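Local coordinates for peptidase C51 domain-containing protein (Streptococcus mutans, PDB 3L9A), which is of unknown function but is the C-terminal domain of a phage-associated protein that probably cleaves peptidoglycan through a CHAP domain, at residues Met8-Val13 with Gln54-Ile59; Ile14-Tyr19 with Ala66-Leu71; Val34-Lys39 with Glu76-Lys81; Trp43-Gln48 with Glu83-His88. All blocks are in the same frame, centred on the assembly; numbering follows the deposited sequence. Where two conformers were deposited one is given.

Contact 1 of 4, residues Met8-Val13 with Gln54-Ile59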
loop_
_atom_site.group_PDB
_atom_site.type_symbol
_atom_site.label_atom_id
_atom_site.label_comp_id
_atom_site.label_asym_id
_atom_site.label_seq_id
_atom_site.Cartn_x
_atom_site.Cartn_y
_atom_site.Cartn_z
HETATM N N MSE A 8 -1.468 -3.154 5.328
HETATM C CA MSE A 8 -1.079 -2.523 6.618
HETATM C C MSE A 8 0.081 -1.547 6.429
HETATM O O MSE A 8 1.044 -1.860 5.727
HETATM C CB MSE A 8 -0.722 -3.602 7.647
HETATM C CG MSE A 8 -0.069 -3.095 8.933
HETATM SE SE MSE A 8 -1.191 -1.832 9.918
HETATM C CE MSE A 8 0.196 -1.073 11.035
ATOM N N ARG A 9 -0.040 -0.364 7.042
ATOM C CA ARG A 9 1.056 0.607 7.152
ATOM C C ARG A 9 2.330 -0.014 7.724
ATOM O O ARG A 9 2.293 -1.079 8.324
ATOM C CB ARG A 9 0.610 1.799 8.029
ATOM C CG ARG A 9 0.261 1.481 9.461
ATOM C CD ARG A 9 -0.550 2.595 10.142
ATOM N NE ARG A 9 -1.998 2.448 9.975
ATOM C CZ ARG A 9 -2.787 3.329 9.355
ATOM N NH1 ARG A 9 -2.279 4.441 8.835
ATOM N NH2 ARG A 9 -4.095 3.105 9.259
ATOM N N ASP A 10 3.457 0.656 7.524
ATOM C CA ASP A 10 4.697 0.225 8.150
ATOM C C ASP A 10 4.613 0.447 9.668
ATOM O O ASP A 10 3.878 1.317 10.138
ATOM C CB ASP A 10 5.867 1.031 7.592
ATOM C CG ASP A 10 6.082 0.839 6.098
ATOM O OD1 ASP A 10 5.609 -0.166 5.515
ATOM O OD2 ASP A 10 6.761 1.709 5.509
ATOM N N PHE A 11 5.376 -0.328 10.428
ATOM C CA PHE A 11 5.420 -0.158 11.880
ATOM C C PHE A 11 6.761 -0.616 12.414
ATOM O O PHE A 11 7.495 -1.337 11.732
ATOM C CB PHE A 11 4.260 -0.883 12.585
ATOM C CG PHE A 11 4.190 -2.380 12.329
ATOM C CD1 PHE A 11 4.823 -3.279 13.179
ATOM C CD2 PHE A 11 3.435 -2.888 11.282
ATOM C CE1 PHE A 11 4.710 -4.660 12.984
ATOM C CE2 PHE A 11 3.337 -4.275 11.069
ATOM C CZ PHE A 11 3.967 -5.150 11.930
ATOM N N PHE A 12 7.078 -0.195 13.636
ATOM C CA PHE A 12 8.268 -0.680 14.325
ATOM C C PHE A 12 7.904 -1.698 15.401
ATOM O O PHE A 12 6.853 -1.593 16.053
ATOM C CB PHE A 12 8.962 0.460 15.076
ATOM C CG PHE A 12 9.718 1.447 14.221
ATOM C CD1 PHE A 12 10.732 1.041 13.351
ATOM C CD2 PHE A 12 9.473 2.808 14.369
ATOM C CE1 PHE A 12 11.463 1.990 12.620
ATOM C CE2 PHE A 12 10.199 3.751 13.647
ATOM C CZ PHE A 12 11.192 3.342 12.776
ATOM N N VAL A 13 8.809 -2.648 15.615
ATOM C CA VAL A 13 8.825 -3.442 16.842
ATOM C C VAL A 13 10.238 -3.373 17.413
ATOM O O VAL A 13 11.181 -3.005 16.707
ATOM C CB VAL A 13 8.382 -4.925 16.634
ATOM C CG1 VAL A 13 6.963 -4.998 16.087
ATOM C CG2 VAL A 13 9.342 -5.682 15.743
ATOM N N GLN A 54 11.226 10.932 10.089
ATOM C CA GLN A 54 11.064 12.160 9.303
ATOM C C GLN A 54 10.086 11.968 8.143
ATOM O O GLN A 54 9.222 12.818 7.894
ATOM C CB GLN A 54 12.401 12.646 8.745
ATOM C CG GLN A 54 12.298 14.023 8.078
ATOM C CD GLN A 54 13.630 14.535 7.586
ATOM O OE1 GLN A 54 14.669 14.248 8.171
ATOM N NE2 GLN A 54 13.604 15.319 6.520
ATOM N N VAL A 55 10.229 10.865 7.415
ATOM C CA VAL A 55 9.408 10.689 6.226
ATOM C C VAL A 55 8.044 10.075 6.550
ATOM O O VAL A 55 7.106 10.254 5.773
ATOM C CB VAL A 55 10.165 9.965 5.078
ATOM C CG1 VAL A 55 11.487 10.670 4.767
ATOM C CG2 VAL A 55 10.413 8.522 5.418
ATOM N N ASN A 56 7.941 9.397 7.699
ATOM C CA ASN A 56 6.725 8.720 8.116
ATOM C C ASN A 56 6.481 9.051 9.576
ATOM O O ASN A 56 6.641 8.211 10.467
ATOM C CB ASN A 56 6.943 7.214 7.946
ATOM C CG ASN A 56 5.693 6.392 8.209
ATOM O OD1 ASN A 56 4.621 6.918 8.534
ATOM N ND2 ASN A 56 5.824 5.085 8.064
ATOM N N LYS A 57 6.087 10.290 9.825
ATOM C CA LYS A 57 6.102 10.814 11.187
ATOM C C LYS A 57 5.148 10.100 12.145
ATOM O O LYS A 57 5.365 10.118 13.358
ATOM C CB LYS A 57 5.854 12.325 11.190
ATOM C CG LYS A 57 4.477 12.714 10.712
ATOM C CD LYS A 57 4.324 14.223 10.586
ATOM C CE LYS A 57 2.941 14.565 10.050
ATOM N NZ LYS A 57 2.877 15.949 9.502
ATOM N N ASN A 58 4.102 9.481 11.599
ATOM C CA ASN A 58 3.089 8.821 12.423
ATOM C C ASN A 58 3.324 7.326 12.641
ATOM O O ASN A 58 2.476 6.644 13.215
ATOM C CB ASN A 58 1.696 9.070 11.841
ATOM C CG ASN A 58 1.341 10.544 11.808
ATOM O OD1 ASN A 58 1.529 11.253 12.796
ATOM N ND2 ASN A 58 0.848 11.013 10.669
ATOM N N ILE A 59 4.477 6.816 12.211
ATOM C CA ILE A 59 4.787 5.403 12.427
ATOM C C ILE A 59 4.729 5.078 13.923
ATOM O O ILE A 59 5.147 5.881 14.767
ATOM C CB ILE A 59 6.149 5.021 11.798
ATOM C CG1 ILE A 59 6.286 3.492 11.758
ATOM C CG2 ILE A 59 7.331 5.710 12.513
ATOM C CD1 ILE A 59 7.476 2.987 10.953
HETATM O O HOH W 1 8.058 3.597 6.961
HETATM O O HOH W 2 3.437 3.724 8.852
#
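Ile-59 sets its aliphatic branch across the ring of Phe-12, the two side chains crossing at about a right angle. Its CD1 stands over one face, 4.0 Å from the centroid of the Phe-12 ring and displaced toward the rim, a CH-pi contact, while Ile-59 CG2 comes to 3.7 Å from Phe-12 CE2. With CG1 turned anti to the backbone N (chi1 -167°), Ile-59 also lays CG1 along the strand backbone, 3.8 Å from Phe-11 CA. The polar half of the contact runs through water. Asn-56, just past the helix end and first in a type I turn closed by Ile-59 N, gives its ND2 to two waters at 2.9 Å each. Water 1 donates to Asp-10 OD2 at 2.7 Å and water 2 to Asp-10 O at 2.8 Å, so one amide nitrogen serves a carboxylate and a backbone carbonyl without touching either. Asp-10 OD1 is bound to Ser-35, and OD2 also accepts from Met-8 N of the second subunit. The contact thus ties the start of strand 11-15 to the loop between helix 46-55 and strand 61-66, with Ile-52 of that helix touching both Phe-12 and Ile-59, and Tyr-61 stacked on Phe-12.

Contact 2 of 4, residues Ile14-Tyr19 with Ala66-Leu71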
loop_
_atom_site.group_PDB
_atom_site.type_symbol
_atom_site.label_atom_id
_atom_site.label_comp_id
_atom_site.label_asym_id
_atom_site.label_seq_id
_atom_site.Cartn_x
_atom_site.Cartn_y
_atom_site.Cartn_z
ATOM N N ILE A 14 10.372 -3.729 18.689
ATOM C CA ILE A 14 11.675 -3.755 19.358
ATOM C C ILE A 14 11.825 -5.123 19.994
ATOM O O ILE A 14 10.933 -5.571 20.705
ATOM C CB ILE A 14 11.817 -2.648 20.430
ATOM C CG1 ILE A 14 11.426 -1.283 19.862
ATOM C CG2 ILE A 14 13.244 -2.623 20.973
ATOM C CD1 ILE A 14 11.610 -0.128 20.827
ATOM N N THR A 15 12.940 -5.802 19.738
ATOM C CA THR A 15 13.103 -7.159 20.280
ATOM C C THR A 15 13.230 -7.144 21.799
ATOM O O THR A 15 13.884 -6.261 22.375
ATOM C CB THR A 15 14.305 -7.874 19.679
ATOM O OG1 THR A 15 15.486 -7.162 20.051
ATOM C CG2 THR A 15 14.182 -7.971 18.153
ATOM N N ASN A 16 12.609 -8.133 22.441
ATOM C CA ASN A 16 12.616 -8.228 23.900
ATOM C C ASN A 16 13.873 -8.872 24.481
ATOM O O ASN A 16 14.083 -8.831 25.692
ATOM C CB ASN A 16 11.382 -8.988 24.403
ATOM C CG ASN A 16 11.452 -10.487 24.128
ATOM O OD1 ASN A 16 12.243 -10.950 23.309
ATOM N ND2 ASN A 16 10.600 -11.248 24.810
ATOM N N SER A 17 14.684 -9.486 23.622
ATOM C CA SER A 17 15.876 -10.210 24.054
ATOM C C SER A 17 16.704 -10.479 22.806
ATOM O O SER A 17 16.278 -10.176 21.689
ATOM C CB SER A 17 15.491 -11.534 24.731
ATOM O OG SER A 17 14.739 -12.350 23.848
ATOM N N GLU A 18 17.888 -11.046 23.003
ATOM C CA GLU A 18 18.771 -11.435 21.920
ATOM C C GLU A 18 18.369 -12.813 21.398
ATOM O O GLU A 18 18.217 -13.769 22.180
ATOM C CB GLU A 18 20.214 -11.441 22.430
ATOM C CG GLU A 18 21.250 -11.836 21.390
ATOM C CD GLU A 18 22.667 -11.478 21.799
ATOM O OE1 GLU A 18 23.599 -12.144 21.325
ATOM O OE2 GLU A 18 22.865 -10.528 22.591
ATOM N N TYR A 19 18.155 -12.909 20.088
ATOM C CA TYR A 19 17.760 -14.176 19.491
ATOM C C TYR A 19 17.988 -14.177 17.996
ATOM O O TYR A 19 18.147 -13.119 17.383
ATOM C CB TYR A 19 16.300 -14.536 19.817
ATOM C CG TYR A 19 15.248 -13.496 19.511
ATOM C CD1 TYR A 19 14.838 -13.232 18.198
ATOM C CD2 TYR A 19 14.606 -12.821 20.545
ATOM C CE1 TYR A 19 13.829 -12.308 17.928
ATOM C CE2 TYR A 19 13.599 -11.891 20.287
ATOM C CZ TYR A 19 13.213 -11.646 18.971
ATOM O OH TYR A 19 12.197 -10.749 18.691
ATOM N N ALA A 66 9.070 -7.409 21.703
ATOM C CA ALA A 66 8.690 -8.440 20.741
ATOM C C ALA A 66 9.530 -9.699 20.910
ATOM O O ALA A 66 10.763 -9.660 20.803
ATOM C CB ALA A 66 8.826 -7.906 19.320
ATOM N N SER A 67 8.851 -10.806 21.178
ATOM C CA SER A 67 9.477 -12.120 21.299
ATOM C C SER A 67 9.514 -12.774 19.912
ATOM O O SER A 67 8.858 -12.308 18.973
ATOM C CB SER A 67 8.634 -12.997 22.230
ATOM O OG SER A 67 7.404 -13.249 21.575
ATOM N N PRO A 68 10.233 -13.898 19.780
ATOM C CA PRO A 68 10.148 -14.652 18.521
ATOM C C PRO A 68 8.712 -15.030 18.138
ATOM O O PRO A 68 8.382 -15.032 16.958
ATOM C CB PRO A 68 11.014 -15.893 18.792
ATOM C CG PRO A 68 12.010 -15.413 19.851
ATOM C CD PRO A 68 11.212 -14.477 20.723
ATOM N N ALA A 69 7.862 -15.342 19.117
ATOM C CA ALA A 69 6.466 -15.688 18.821
ATOM C C ALA A 69 5.720 -14.517 18.194
ATOM O O ALA A 69 4.866 -14.707 17.323
ATOM C CB ALA A 69 5.745 -16.176 20.074
ATOM N N PHE A 70 6.041 -13.299 18.626
ATOM C CA PHE A 70 5.441 -12.106 18.042
ATOM C C PHE A 70 5.882 -11.939 16.581
ATOM O O PHE A 70 5.062 -11.659 15.692
ATOM C CB PHE A 70 5.817 -10.881 18.883
ATOM C CG PHE A 70 4.933 -9.686 18.630
ATOM C CD1 PHE A 70 5.230 -8.770 17.629
ATOM C CD2 PHE A 70 3.787 -9.495 19.398
ATOM C CE1 PHE A 70 4.390 -7.669 17.397
ATOM C CE2 PHE A 70 2.944 -8.401 19.180
ATOM C CZ PHE A 70 3.241 -7.496 18.178
ATOM N N LEU A 71 7.174 -12.131 16.322
ATOM C CA LEU A 71 7.655 -12.052 14.947
ATOM C C LEU A 71 7.024 -13.131 14.063
ATOM O O LEU A 71 6.724 -12.879 12.906
ATOM C CB LEU A 71 9.183 -12.097 14.878
ATOM C CG LEU A 71 9.954 -11.065 15.714
ATOM C CD1 LEU A 71 11.430 -11.074 15.334
ATOM C CD2 LEU A 71 9.386 -9.661 15.576
#
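The Tyr-19 ring carries Pro-68 on one face and a row of atoms at its edge. Pro-68 CG sits 3.6 Å above the ring plane of Tyr-19, over its centre, in a CH-pi contact only 8° off the normal, and Pro-68 CD reaches Tyr-19 CE2 at 3.5 Å. At the edge, in the ring plane, lie Leu-71 CD1, 3.7 Å from Tyr-19 CE1, and the carbonyl oxygen of Ala-66, which accepts from Tyr-19 OH at 2.8 Å. Asn-16 OD1 and Ser-17 OG, from the tyrosine's own segment, are also level with the ring. Placing CG between the backbone N and the carbonyl carbon (chi1 53°) turns the ring back toward 66-71. Here the chain passes from strand 61-66 into helix 68-78, the first half of a beta-alpha-beta crossover that joins the two outer strands of the mixed sheet. A parallel bridge pairs Thr-15 with Ala-66: Ala-66 N donates to Ile-14 O at 2.8 Å, and Asn-16 N to Ala-66 O at 2.9 Å. The Ala-66 carbonyl is therefore gripped twice, Asn-16 N and Tyr-19 OH arriving above opposite faces of its plane, neither on a lone pair. Ser-67 occupies the N-cap, its OG accepting from Phe-70 N at 3.2 Å. Thr-15 OG1 is tied to Ala-27 and Ala-30. The Phe-70 ring meets that of Phe-51 of the third subunit, planes about 50° apart.

Contact 3 of 4, residues Val34-Lys39 with Glu76-Lys81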
loop_
_atom_site.group_PDB
_atom_site.type_symbol
_atom_site.label_atom_id
_atom_site.label_comp_id
_atom_site.label_asym_id
_atom_site.label_seq_id
_atom_site.Cartn_x
_atom_site.Cartn_y
_atom_site.Cartn_z
ATOM N N VAL A 34 9.130 -2.798 10.009
ATOM C CA VAL A 34 8.315 -3.824 9.373
ATOM C C VAL A 34 7.442 -3.180 8.309
ATOM O O VAL A 34 6.665 -2.269 8.603
ATOM C CB VAL A 34 7.414 -4.571 10.395
ATOM C CG1 VAL A 34 6.677 -5.726 9.728
ATOM C CG2 VAL A 34 8.235 -5.081 11.591
ATOM N N SER A 35 7.566 -3.671 7.074
ATOM C CA SER A 35 6.766 -3.173 5.971
ATOM C C SER A 35 5.932 -4.295 5.364
ATOM O O SER A 35 6.420 -5.049 4.529
ATOM C CB SER A 35 7.645 -2.536 4.895
ATOM O OG SER A 35 6.829 -2.127 3.805
ATOM N N PRO A 36 4.677 -4.439 5.814
ATOM C CA PRO A 36 3.825 -5.444 5.173
ATOM C C PRO A 36 3.693 -5.263 3.660
ATOM O O PRO A 36 3.688 -6.254 2.926
ATOM C CB PRO A 36 2.483 -5.263 5.895
ATOM C CG PRO A 36 2.911 -4.796 7.277
ATOM C CD PRO A 36 4.007 -3.805 6.962
ATOM N N THR A 37 3.597 -4.028 3.177
ATOM C CA THR A 37 3.414 -3.841 1.748
ATOM C C THR A 37 4.608 -4.377 0.957
ATOM O O THR A 37 4.434 -5.015 -0.097
ATOM C CB THR A 37 3.061 -2.387 1.366
ATOM O OG1 THR A 37 4.004 -1.461 1.936
ATOM C CG2 THR A 37 1.644 -2.053 1.825
ATOM N N GLN A 38 5.816 -4.186 1.480
ATOM C CA GLN A 38 7.014 -4.705 0.820
ATOM C C GLN A 38 7.393 -6.117 1.277
ATOM O O GLN A 38 8.411 -6.656 0.841
ATOM C CB GLN A 38 8.179 -3.745 1.043
ATOM C CG GLN A 38 7.922 -2.350 0.471
ATOM C CD GLN A 38 9.195 -1.534 0.318
ATOM O OE1 GLN A 38 10.222 -1.834 0.937
ATOM N NE2 GLN A 38 9.143 -0.508 -0.515
ATOM N N LYS A 39 6.579 -6.712 2.146
ATOM C CA LYS A 39 6.894 -8.028 2.734
ATOM C C LYS A 39 8.344 -8.097 3.242
ATOM O O LYS A 39 9.052 -9.081 3.027
ATOM C CB LYS A 39 6.579 -9.158 1.743
ATOM C CG LYS A 39 5.087 -9.292 1.470
ATOM C CD LYS A 39 4.793 -10.408 0.468
ATOM C CE LYS A 39 3.294 -10.573 0.243
ATOM N NZ LYS A 39 3.022 -11.512 -0.888
ATOM N N GLU A 76 3.087 -14.958 9.741
ATOM C CA GLU A 76 1.807 -15.595 9.411
ATOM C C GLU A 76 0.843 -14.647 8.716
ATOM O O GLU A 76 0.207 -15.001 7.716
ATOM C CB GLU A 76 1.116 -16.099 10.682
ATOM C CG GLU A 76 1.786 -17.280 11.335
ATOM C CD GLU A 76 1.341 -17.492 12.768
ATOM O OE1 GLU A 76 0.413 -16.801 13.239
ATOM O OE2 GLU A 76 1.944 -18.356 13.427
ATOM N N ILE A 77 0.720 -13.448 9.281
ATOM C CA ILE A 77 -0.320 -12.531 8.858
ATOM C C ILE A 77 0.125 -11.725 7.651
ATOM O O ILE A 77 -0.666 -11.513 6.735
ATOM C CB ILE A 77 -0.797 -11.586 10.007
ATOM C CG1 ILE A 77 -1.714 -12.315 10.998
ATOM C CG2 ILE A 77 -1.642 -10.455 9.451
ATOM C CD1 ILE A 77 -1.147 -13.510 11.626
ATOM N N TYR A 78 1.381 -11.285 7.639
ATOM C CA TYR A 78 1.877 -10.353 6.633
ATOM C C TYR A 78 2.895 -10.929 5.662
ATOM O O TYR A 78 3.337 -10.215 4.765
ATOM C CB TYR A 78 2.387 -9.049 7.290
ATOM C CG TYR A 78 1.319 -8.362 8.114
ATOM C CD1 TYR A 78 0.199 -7.792 7.494
ATOM C CD2 TYR A 78 1.411 -8.282 9.502
ATOM C CE1 TYR A 78 -0.805 -7.176 8.234
ATOM C CE2 TYR A 78 0.413 -7.660 10.252
ATOM C CZ TYR A 78 -0.692 -7.113 9.607
ATOM O OH TYR A 78 -1.670 -6.509 10.361
ATOM N N GLN A 79 3.309 -12.177 5.868
ATOM C CA GLN A 79 4.164 -12.856 4.889
ATOM C C GLN A 79 5.516 -12.143 4.741
ATOM O O GLN A 79 6.141 -12.172 3.685
ATOM C CB GLN A 79 3.430 -12.958 3.541
ATOM C CG GLN A 79 2.017 -13.536 3.681
ATOM C CD GLN A 79 1.362 -13.776 2.347
ATOM O OE1 GLN A 79 1.375 -14.894 1.844
ATOM N NE2 GLN A 79 0.800 -12.720 1.755
ATOM N N VAL A 80 5.968 -11.528 5.831
ATOM C CA VAL A 80 7.167 -10.697 5.825
ATOM C C VAL A 80 8.431 -11.551 5.854
ATOM O O VAL A 80 8.516 -12.504 6.637
ATOM C CB VAL A 80 7.117 -9.721 7.022
ATOM C CG1 VAL A 80 8.464 -9.101 7.300
ATOM C CG2 VAL A 80 6.080 -8.649 6.773
ATOM N N LYS A 81 9.401 -11.180 5.016
ATOM C CA LYS A 81 10.748 -11.731 5.073
ATOM C C LYS A 81 11.607 -10.851 5.979
ATOM O O LYS A 81 11.800 -9.667 5.714
ATOM C CB LYS A 81 11.360 -11.776 3.668
ATOM C CG LYS A 81 12.791 -12.322 3.669
ATOM C CD LYS A 81 13.544 -11.964 2.394
ATOM C CE LYS A 81 15.054 -12.075 2.585
ATOM N NZ LYS A 81 15.791 -11.058 1.777
HETATM O O HOH W 3 0.222 -12.256 -0.929
#
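Pro-36 and Tyr-78 make the main apolar contact, lying side by side and pointing the same way. The phenol ring lies between Pro-36 CG and Ile-77 CG2, on opposite faces; Pro-36 CG is 4.2 Å from the centroid of the Tyr-78 ring and offset toward its rim, a CH-pi approach, while Pro-36 CB meets Tyr-78 CD1 at 3.8 Å. Beside them, Val-34 and Val-80 cross at about a right angle, Val-34 CG1 and Val-80 CG2 being 4.2 Å apart. Among backbone bonds, Lys-81 N donates to Lys-39 O at 2.9 Å. This bond starts the parallel pairing of strands 40-43 and 81-83. On the 34-39 side a type I turn from Pro-36 to Lys-39 follows the strand, and Ser-35 OG, which is also bound to Asp-10 OD1, accepts from Gln-38 N in an ST motif. Long side chains supply the polar rim: with CG beside its backbone N (chi1 -67°) and the chain extended from there, Lys-39 runs alongside Gln-79, bringing its CE to 3.6 Å from Gln-79 NE2 in one conformer of the glutamine. There water 3 accepts from Lys-39 NZ at 2.9 Å and from Gln-79 NE2 at 2.8 Å. Gln-79 NE2 has a stronger partner in Gln-38 OE1 of the third subunit. Lys-39 NZ and Gln-79 NE2, both donors, thus need a shared acceptor to be linked, whereas the proline, tyrosine and valines hold by fit alone.

Contact 4 of 4, residues Trp43-Gln48 with Glu83-His88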
loop_
_atom_site.group_PDB
_atom_site.type_symbol
_atom_site.label_atom_id
_atom_site.label_comp_id
_atom_site.label_asym_id
_atom_site.label_seq_id
_atom_site.Cartn_x
_atom_site.Cartn_y
_atom_site.Cartn_z
ATOM N N TRP A 43 16.498 -4.837 10.575
ATOM C CA TRP A 43 17.061 -4.190 11.742
ATOM C C TRP A 43 17.677 -2.861 11.323
ATOM O O TRP A 43 18.655 -2.825 10.584
ATOM C CB TRP A 43 18.095 -5.134 12.340
ATOM C CG TRP A 43 18.760 -4.698 13.613
ATOM C CD1 TRP A 43 18.494 -3.577 14.370
ATOM C CD2 TRP A 43 19.795 -5.410 14.299
ATOM N NE1 TRP A 43 19.320 -3.555 15.478
ATOM C CE2 TRP A 43 20.126 -4.666 15.453
ATOM C CE3 TRP A 43 20.482 -6.607 14.037
ATOM C CZ2 TRP A 43 21.123 -5.084 16.345
ATOM C CZ3 TRP A 43 21.469 -7.014 14.915
ATOM C CH2 TRP A 43 21.780 -6.256 16.053
ATOM N N VAL A 44 17.082 -1.766 11.792
ATOM C CA VAL A 44 17.563 -0.432 11.449
ATOM C C VAL A 44 18.597 0.056 12.447
ATOM O O VAL A 44 18.494 -0.219 13.635
ATOM C CB VAL A 44 16.403 0.613 11.345
ATOM C CG1 VAL A 44 15.514 0.299 10.154
ATOM C CG2 VAL A 44 15.592 0.731 12.646
ATOM N N ILE A 45 19.583 0.797 11.963
ATOM C CA ILE A 45 20.460 1.539 12.864
ATOM C C ILE A 45 19.753 2.829 13.298
ATOM O O ILE A 45 18.763 3.253 12.676
ATOM C CB ILE A 45 21.852 1.833 12.243
ATOM C CG1 ILE A 45 21.750 2.758 11.022
ATOM C CG2 ILE A 45 22.584 0.528 11.922
ATOM C CD1 ILE A 45 23.089 3.378 10.602
ATOM N N ALA A 46 20.261 3.469 14.346
ATOM C CA ALA A 46 19.575 4.645 14.891
ATOM C C ALA A 46 19.325 5.721 13.843
ATOM O O ALA A 46 18.236 6.308 13.792
ATOM C CB ALA A 46 20.339 5.222 16.086
ATOM N N ASP A 47 20.313 5.997 12.997
ATOM C CA ASP A 47 20.125 7.046 11.993
ATOM C C ASP A 47 19.009 6.699 11.011
ATOM O O ASP A 47 18.300 7.589 10.523
ATOM C CB ASP A 47 21.423 7.323 11.223
ATOM C CG ASP A 47 22.424 8.155 12.010
ATOM O OD1 ASP A 47 22.023 8.917 12.911
ATOM O OD2 ASP A 47 23.633 8.058 11.703
ATOM N N GLN A 48 18.871 5.415 10.692
ATOM C CA GLN A 48 17.775 4.968 9.831
ATOM C C GLN A 48 16.418 5.056 10.536
ATOM O O GLN A 48 15.434 5.496 9.945
ATOM C CB GLN A 48 18.021 3.547 9.352
ATOM C CG GLN A 48 19.160 3.409 8.351
ATOM C CD GLN A 48 19.405 1.954 7.994
ATOM O OE1 GLN A 48 19.381 1.085 8.864
ATOM N NE2 GLN A 48 19.624 1.682 6.714
ATOM N N GLU A 83 15.083 -9.597 7.787
ATOM C CA GLU A 83 16.471 -9.381 7.422
ATOM C C GLU A 83 17.226 -8.720 8.570
ATOM O O GLU A 83 16.625 -8.162 9.496
ATOM C CB GLU A 83 16.578 -8.456 6.204
ATOM C CG GLU A 83 15.832 -8.938 4.981
ATOM C CD GLU A 83 15.848 -7.930 3.844
ATOM O OE1 GLU A 83 16.339 -6.803 4.034
ATOM O OE2 GLU A 83 15.371 -8.287 2.753
ATOM N N GLY A 84 18.552 -8.743 8.489
ATOM C CA GLY A 84 19.395 -8.004 9.435
ATOM C C GLY A 84 19.626 -6.582 8.968
ATOM O O GLY A 84 18.822 -6.022 8.218
ATOM N N LYS A 85 20.728 -5.993 9.417
ATOM C CA LYS A 85 21.082 -4.631 9.021
ATOM C C LYS A 85 21.519 -4.586 7.572
ATOM O O LYS A 85 22.001 -5.582 7.023
ATOM C CB LYS A 85 22.205 -4.089 9.900
ATOM C CG LYS A 85 21.835 -3.939 11.361
ATOM C CD LYS A 85 23.004 -3.416 12.180
ATOM C CE LYS A 85 22.595 -3.224 13.623
ATOM N NZ LYS A 85 23.717 -2.861 14.532
ATOM N N ASN A 86 21.365 -3.427 6.937
ATOM C CA ASN A 86 21.826 -3.281 5.559
ATOM C C ASN A 86 22.874 -2.192 5.408
ATOM O O ASN A 86 23.249 -1.853 4.289
ATOM C CB ASN A 86 20.652 -3.127 4.573
ATOM C CG ASN A 86 19.895 -1.826 4.739
ATOM O OD1 ASN A 86 20.184 -1.002 5.606
ATOM N ND2 ASN A 86 18.903 -1.637 3.881
ATOM N N VAL A 87 23.334 -1.670 6.545
ATOM C CA VAL A 87 24.452 -0.745 6.637
ATOM C C VAL A 87 25.233 -1.142 7.896
ATOM O O VAL A 87 24.747 -1.915 8.729
ATOM C CB VAL A 87 23.991 0.728 6.745
ATOM C CG1 VAL A 87 23.298 1.176 5.460
ATOM C CG2 VAL A 87 23.055 0.932 7.921
ATOM N N HIS A 88 26.430 -0.593 8.056
ATOM C CA HIS A 88 27.221 -0.859 9.256
ATOM C C HIS A 88 26.570 -0.265 10.496
ATOM O O HIS A 88 26.650 -0.839 11.583
ATOM C CB HIS A 88 28.629 -0.292 9.116
ATOM C CG HIS A 88 29.445 -0.961 8.062
ATOM N ND1 HIS A 88 29.890 -2.261 8.179
ATOM C CD2 HIS A 88 29.903 -0.509 6.873
ATOM C CE1 HIS A 88 30.582 -2.582 7.100
ATOM N NE2 HIS A 88 30.611 -1.535 6.295
ATOM O OXT HIS A 88 25.967 0.806 10.437
HETATM O O HOH W 4 20.430 -1.513 8.887
#
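Lys-85 runs over one face of the Trp-43 indole, and a little further on Gln-48 ties helix 46-55 to the C-terminal tail while forming half a capping box: its OE1 accepts from Ile-45 N, the N-cap residue, in the carbonyl plane and on a lone pair. Both places are tightly packed. Trp-43 CG, anti to the backbone N (chi1 -177°), lays the indole under Lys-85, whose CE is 3.5 Å from the centroid of the six-membered ring; NZ, 4.2 Å from that centroid, adds a cation-pi interaction, although the lysine is exposed to solvent. Gln-48 NE2 donates to Asn-86 OD1 at 3.0 Å, nearly straight (171°) and within the Gln-48 amide plane, the two amide planes standing 54° apart; Gln-48 NE2 and Asn-86 ND2 also bind Glu-76 of the second subunit. Val-87 CG2 fits 3.6 Å from Ile-45 CD1 and 3.7 Å from Gln-48 NE2. The rest is looser. Water 4 accepts from Asn-86 N at 2.9 Å and lies within hydrogen-bonding distance of Trp-43 O and Gln-48 OE1, the terminal carboxylate of His-88 merely flanks Ile-45, and Trp-43 N reaches Glu-83 O only in a weak bond of 3.5 Å. Trp-43 NE1 binds a glycerol, probably from the crystallisation liquor. Where the tail passes the tryptophan, Lys-85 CA makes a CA-H...O contact with Trp-43 O at 3.4 Å.

In the fold
Contacts 1 and 3 are buried, contact 2 is partly buried and contact 4 lies at the surface. Strand 11-15 serves both contact 1 and contact 2, and its pairing with strand 31-35, through Phe-11 and Val-34, joins contact 1 to contact 3. Helix 46-55 is shared by contacts 1 and 4, helix 68-78 by contacts 2 and 3, at its two ends. Chemistry follows place: contact 1 has no direct hydrogen bond and relies on waters beside an aromatic face, contact 2 joins a parallel bridge to a tyrosine that bonds by its hydroxyl and packs by its face, contact 3 adds one backbone bond to apolar packing, and contact 4 combines an amide pair with a cation-pi contact. Contacts 1, 3 and 4 all reach the second subunit.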